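Local coordinates for protein aminofutalosine deaminase (PDB 7LKK) that deaminates 6-amino-6-deoxyfutalosine in the menaquinone pathway of Helicobacter pylori and, as a metal-dependent hydrolase, probably also converts adenosine to inosine, at residues 220-233 / 251-263. Residues are numbered along the deposited sequence; the frame is centred on the assembly and turned at random. Where two conformers were deposited one is given.
Sequences THFLESLEELEWVE and NFTSLYEGANDYI. With FE (Fe (III) ion), chain E; MCF ((8R)-3-(5-S-methyl-5-thio-beta-D-ribofuranosyl)-3,6,7,8-tetrahydroimidazo[4,5-d][1,3]diazepin-8-ol), chain J.
W231 turns one face of its indole to S254, whose CB stands 4.2 Å from the centroid of the five-membered ring, a CH-pi contact, while the carbonyl of F252 meets the ring edge near its plane. The broad indole lies against the S254 backbone and CB, and NE1 is hydrogen-bonded to the Y243 hydroxyl. L223 CG lies over the centre of one F222 face, and A259 CB approaches the ring edge; I263 CG1 reaches F222 CZ at 3.5 Å. The Y262 ring presses CD1 over the centre of a Y256 face. Its hydroxyl reaches T220 because chi1 of -170° swings the ring away from the backbone N: OH donates to T220 OG1 over 2.6 Å in the ring plane, and OG1 is also hydrogen-bonded to the carbonyl of V193. G258 N donates to V232 O at 3.2 Å; its backbone angles would drive any CB into the preceding carbonyl, hence glycine. A259 N meets E233 OE1 at 3.0 Å on the syn side, though 31° out of the carboxylate plane. The bend at chi2 (-48°) curls this glutamate back to a first-turn N-H lacking an acceptor in a preceding turn. Small A259 lets V232 and F222 pack close. Beside this apolar layer, H221, its ND1 hydrogen-bonded to H194 O, joins H79, H81 and D328 on iron, while E224 OE1 accepts from N6 in the inhibitor pocket, at the C-terminal strand ends of a TIM-barrel amidohydrolase.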
# COMPACT_ATOMS: atom_id res chain seq x y z
N THR A 220 -24.12 -3.08 -8.40
CA THR A 220 -23.68 -3.43 -9.74
C THR A 220 -22.25 -2.94 -9.95
O THR A 220 -21.83 -1.94 -9.36
CB THR A 220 -24.61 -2.83 -10.81
OG1 THR A 220 -24.21 -3.28 -12.11
CG2 THR A 220 -24.59 -1.31 -10.77
N HIS A 221 -21.50 -3.67 -10.77
CA HIS A 221 -20.20 -3.23 -11.25
C HIS A 221 -20.40 -2.36 -12.48
O HIS A 221 -21.13 -2.74 -13.40
CB HIS A 221 -19.30 -4.43 -11.58
CG HIS A 221 -19.09 -5.37 -10.44
ND1 HIS A 221 -19.82 -6.53 -10.28
CD2 HIS A 221 -18.23 -5.31 -9.39
CE1 HIS A 221 -19.42 -7.15 -9.19
NE2 HIS A 221 -18.45 -6.44 -8.63
N PHE A 222 -19.75 -1.20 -12.50
CA PHE A 222 -19.99 -0.22 -13.56
C PHE A 222 -18.68 0.35 -14.06
O PHE A 222 -17.91 0.92 -13.28
CB PHE A 222 -20.91 0.90 -13.07
CG PHE A 222 -21.38 1.81 -14.16
CD1 PHE A 222 -22.10 1.32 -15.23
CD2 PHE A 222 -21.09 3.17 -14.12
CE1 PHE A 222 -22.53 2.15 -16.24
CE2 PHE A 222 -21.52 4.01 -15.13
CZ PHE A 222 -22.24 3.50 -16.19
N LEU A 223 -18.44 0.20 -15.37
CA LEU A 223 -17.32 0.84 -16.08
C LEU A 223 -16.01 0.68 -15.32
O LEU A 223 -15.33 1.65 -14.96
CB LEU A 223 -17.65 2.31 -16.38
CG LEU A 223 -18.89 2.49 -17.26
CD1 LEU A 223 -19.06 3.93 -17.73
CD2 LEU A 223 -18.86 1.54 -18.45
N GLU A 224 -15.66 -0.58 -15.08
CA GLU A 224 -14.46 -0.96 -14.35
C GLU A 224 -13.22 -1.04 -15.23
O GLU A 224 -12.10 -1.09 -14.71
CB GLU A 224 -14.71 -2.32 -13.67
CG GLU A 224 -13.63 -2.78 -12.72
CD GLU A 224 -13.97 -4.12 -12.10
OE1 GLU A 224 -15.02 -4.70 -12.46
OE2 GLU A 224 -13.19 -4.59 -11.24
N SER A 225 -13.38 -1.02 -16.56
CA SER A 225 -12.24 -1.21 -17.44
C SER A 225 -12.45 -0.41 -18.72
O SER A 225 -13.57 -0.02 -19.06
CB SER A 225 -12.03 -2.69 -17.78
OG SER A 225 -13.13 -3.21 -18.51
N LEU A 226 -11.34 -0.18 -19.43
CA LEU A 226 -11.43 0.39 -20.76
C LEU A 226 -12.12 -0.57 -21.72
O LEU A 226 -12.85 -0.13 -22.62
CB LEU A 226 -10.03 0.74 -21.27
CG LEU A 226 -9.93 1.30 -22.70
CD1 LEU A 226 -10.83 2.51 -22.87
CD2 LEU A 226 -8.49 1.64 -23.04
N GLU A 227 -11.90 -1.87 -21.54
CA GLU A 227 -12.55 -2.86 -22.40
C GLU A 227 -14.07 -2.76 -22.30
O GLU A 227 -14.77 -2.81 -23.32
CB GLU A 227 -12.08 -4.27 -22.03
CG GLU A 227 -10.59 -4.51 -22.29
CD GLU A 227 -9.73 -4.29 -21.07
OE1 GLU A 227 -10.05 -3.39 -20.27
OE2 GLU A 227 -8.73 -5.02 -20.90
N GLU A 228 -14.59 -2.62 -21.08
CA GLU A 228 -16.03 -2.46 -20.91
C GLU A 228 -16.52 -1.15 -21.52
O GLU A 228 -17.59 -1.11 -22.14
CB GLU A 228 -16.39 -2.54 -19.43
CG GLU A 228 -17.84 -2.20 -19.12
CD GLU A 228 -18.11 -2.14 -17.63
OE1 GLU A 228 -17.24 -2.56 -16.84
OE2 GLU A 228 -19.20 -1.66 -17.25
N LEU A 229 -15.75 -0.08 -21.37
CA LEU A 229 -16.16 1.21 -21.92
C LEU A 229 -16.25 1.16 -23.44
O LEU A 229 -17.22 1.67 -24.03
CB LEU A 229 -15.19 2.31 -21.47
CG LEU A 229 -15.47 3.72 -22.00
CD1 LEU A 229 -16.82 4.23 -21.49
CD2 LEU A 229 -14.35 4.67 -21.61
N GLU A 230 -15.26 0.55 -24.09
CA GLU A 230 -15.28 0.45 -25.55
C GLU A 230 -16.42 -0.45 -26.01
O GLU A 230 -17.03 -0.21 -27.06
CB GLU A 230 -13.95 -0.10 -26.06
CG GLU A 230 -12.76 0.82 -25.90
CD GLU A 230 -11.44 0.10 -26.11
OE1 GLU A 230 -10.38 0.70 -25.83
OE2 GLU A 230 -11.47 -1.07 -26.54
N TRP A 231 -16.72 -1.50 -25.24
CA TRP A 231 -17.84 -2.37 -25.57
C TRP A 231 -19.17 -1.65 -25.40
O TRP A 231 -20.02 -1.66 -26.29
CB TRP A 231 -17.79 -3.63 -24.71
CG TRP A 231 -18.77 -4.70 -25.12
CD1 TRP A 231 -19.74 -5.26 -24.34
CD2 TRP A 231 -18.85 -5.35 -26.39
NE1 TRP A 231 -20.43 -6.21 -25.06
CE2 TRP A 231 -19.90 -6.28 -26.32
CE3 TRP A 231 -18.14 -5.23 -27.59
CZ2 TRP A 231 -20.26 -7.09 -27.39
CZ3 TRP A 231 -18.50 -6.04 -28.66
CH2 TRP A 231 -19.55 -6.96 -28.55
N VAL A 232 -19.36 -1.02 -24.24
CA VAL A 232 -20.64 -0.38 -23.94
C VAL A 232 -20.91 0.76 -24.92
O VAL A 232 -22.03 0.90 -25.43
CB VAL A 232 -20.65 0.11 -22.48
CG1 VAL A 232 -21.79 1.10 -22.25
CG2 VAL A 232 -20.76 -1.07 -21.53
N GLU A 233 -19.89 1.57 -25.21
CA GLU A 233 -20.11 2.76 -26.02
C GLU A 233 -20.18 2.45 -27.51
O GLU A 233 -21.03 3.00 -28.22
CB GLU A 233 -19.02 3.79 -25.74
CG GLU A 233 -19.19 4.55 -24.44
CD GLU A 233 -20.60 5.08 -24.24
OE1 GLU A 233 -21.14 4.93 -23.12
OE2 GLU A 233 -21.17 5.66 -25.19
N ASN A 251 -23.43 -13.65 -29.63
CA ASN A 251 -23.69 -12.23 -29.41
C ASN A 251 -22.43 -11.44 -29.74
O ASN A 251 -21.37 -11.70 -29.18
CB ASN A 251 -24.13 -11.96 -27.97
CG ASN A 251 -24.41 -10.50 -27.72
OD1 ASN A 251 -25.27 -9.90 -28.36
ND2 ASN A 251 -23.69 -9.91 -26.77
N PHE A 252 -22.57 -10.46 -30.63
CA PHE A 252 -21.44 -9.68 -31.12
C PHE A 252 -21.64 -8.18 -30.93
O PHE A 252 -20.75 -7.40 -31.28
CB PHE A 252 -21.20 -10.02 -32.61
CG PHE A 252 -20.23 -9.11 -33.31
CD1 PHE A 252 -20.65 -8.30 -34.36
CD2 PHE A 252 -18.89 -9.05 -32.93
CE1 PHE A 252 -19.77 -7.46 -35.01
CE2 PHE A 252 -18.01 -8.21 -33.57
CZ PHE A 252 -18.44 -7.41 -34.61
N THR A 253 -22.76 -7.75 -30.36
CA THR A 253 -22.99 -6.36 -30.04
C THR A 253 -23.26 -6.21 -28.55
O THR A 253 -23.59 -7.17 -27.86
CB THR A 253 -24.16 -5.78 -30.84
OG1 THR A 253 -25.34 -6.55 -30.59
CG2 THR A 253 -23.85 -5.79 -32.33
N SER A 254 -23.11 -4.98 -28.07
CA SER A 254 -23.30 -4.71 -26.65
C SER A 254 -24.73 -5.02 -26.22
O SER A 254 -25.68 -4.88 -27.00
CB SER A 254 -22.98 -3.24 -26.34
OG SER A 254 -23.29 -2.93 -25.00
N LEU A 255 -24.86 -5.49 -24.98
CA LEU A 255 -26.18 -5.70 -24.41
C LEU A 255 -26.89 -4.38 -24.10
O LEU A 255 -28.10 -4.40 -23.82
CB LEU A 255 -26.07 -6.53 -23.13
CG LEU A 255 -25.33 -7.86 -23.26
CD1 LEU A 255 -25.20 -8.54 -21.90
CD2 LEU A 255 -26.02 -8.78 -24.26
N TYR A 256 -26.18 -3.26 -24.15
CA TYR A 256 -26.74 -1.95 -23.85
C TYR A 256 -26.13 -0.94 -24.80
O TYR A 256 -24.91 -0.89 -24.96
CB TYR A 256 -26.47 -1.55 -22.39
CG TYR A 256 -27.00 -2.54 -21.38
CD1 TYR A 256 -28.30 -2.44 -20.90
CD2 TYR A 256 -26.21 -3.58 -20.92
CE1 TYR A 256 -28.78 -3.35 -19.98
CE2 TYR A 256 -26.68 -4.49 -20.00
CZ TYR A 256 -27.97 -4.37 -19.53
OH TYR A 256 -28.46 -5.27 -18.61
N GLU A 257 -26.98 -0.13 -25.43
CA GLU A 257 -26.52 0.90 -26.37
C GLU A 257 -26.17 2.15 -25.57
O GLU A 257 -27.00 3.05 -25.39
CB GLU A 257 -27.57 1.18 -27.43
CG GLU A 257 -27.04 1.97 -28.62
CD GLU A 257 -25.89 1.27 -29.32
OE1 GLU A 257 -26.05 0.08 -29.69
OE2 GLU A 257 -24.82 1.89 -29.49
N GLY A 258 -24.94 2.21 -25.09
CA GLY A 258 -24.45 3.35 -24.35
C GLY A 258 -24.60 3.19 -22.85
O GLY A 258 -25.41 2.40 -22.35
N ALA A 259 -23.80 3.96 -22.12
CA ALA A 259 -23.83 3.88 -20.66
C ALA A 259 -25.18 4.33 -20.11
O ALA A 259 -25.66 3.76 -19.12
CB ALA A 259 -22.70 4.73 -20.07
N ASN A 260 -25.80 5.33 -20.73
CA ASN A 260 -27.07 5.84 -20.22
C ASN A 260 -28.16 4.79 -20.29
O ASN A 260 -29.03 4.75 -19.41
CB ASN A 260 -27.48 7.09 -21.01
CG ASN A 260 -26.68 8.31 -20.62
OD1 ASN A 260 -25.79 8.24 -19.77
ND2 ASN A 260 -26.98 9.45 -21.24
N ASP A 261 -28.14 3.93 -21.30
CA ASP A 261 -29.11 2.84 -21.39
C ASP A 261 -29.02 1.93 -20.17
O ASP A 261 -30.05 1.48 -19.65
CB ASP A 261 -28.88 2.04 -22.67
CG ASP A 261 -29.99 1.05 -22.95
OD1 ASP A 261 -31.15 1.34 -22.60
OD2 ASP A 261 -29.69 -0.02 -23.53
N TYR A 262 -27.81 1.66 -19.70
CA TYR A 262 -27.63 0.83 -18.51
C TYR A 262 -28.02 1.59 -17.25
O TYR A 262 -28.75 1.06 -16.40
CB TYR A 262 -26.19 0.34 -18.42
CG TYR A 262 -25.97 -0.72 -17.37
CD1 TYR A 262 -26.31 -2.04 -17.60
CD2 TYR A 262 -25.41 -0.39 -16.14
CE1 TYR A 262 -26.11 -3.01 -16.64
CE2 TYR A 262 -25.21 -1.36 -15.17
CZ TYR A 262 -25.56 -2.67 -15.43
OH TYR A 262 -25.36 -3.63 -14.47
N ILE A 263 -27.53 2.82 -17.10
CA ILE A 263 -27.79 3.61 -15.90
C ILE A 263 -29.28 3.80 -15.69
O ILE A 263 -29.79 3.67 -14.57
CB ILE A 263 -27.06 4.97 -15.99
CG1 ILE A 263 -25.54 4.77 -15.95
CG2 ILE A 263 -27.53 5.90 -14.87
CD1 ILE A 263 -24.77 5.98 -16.44
FE FE E . -16.88 -7.01 -6.95
O8 MCF J . -15.78 -6.82 -8.56
C8 MCF J . -14.65 -7.63 -8.77
C7 MCF J . -14.00 -7.39 -10.12
N6 MCF J . -14.98 -7.03 -11.11
C5 MCF J . -16.17 -7.84 -11.26
N4 MCF J . -16.51 -9.02 -10.47
C10 MCF J . -15.83 -9.77 -9.39
C9 MCF J . -14.94 -9.13 -8.54
N1 MCF J . -14.49 -10.03 -7.68
C2 MCF J . -15.06 -11.20 -7.92
N3 MCF J . -15.89 -11.04 -8.96
C1S MCF J . -16.70 -12.15 -9.54
C2S MCF J . -18.15 -11.76 -9.89
O2S MCF J . -18.95 -11.85 -8.79
O4S MCF J . -16.20 -12.52 -10.66
C4S MCF J . -17.42 -13.16 -11.51
C3S MCF J . -18.53 -12.81 -10.92
O3S MCF J . -19.12 -14.01 -10.22
C5S MCF J . -17.38 -12.62 -12.93
S5S MCF J . -18.07 -13.86 -14.07
C6S MCF J . -18.55 -13.04 -15.62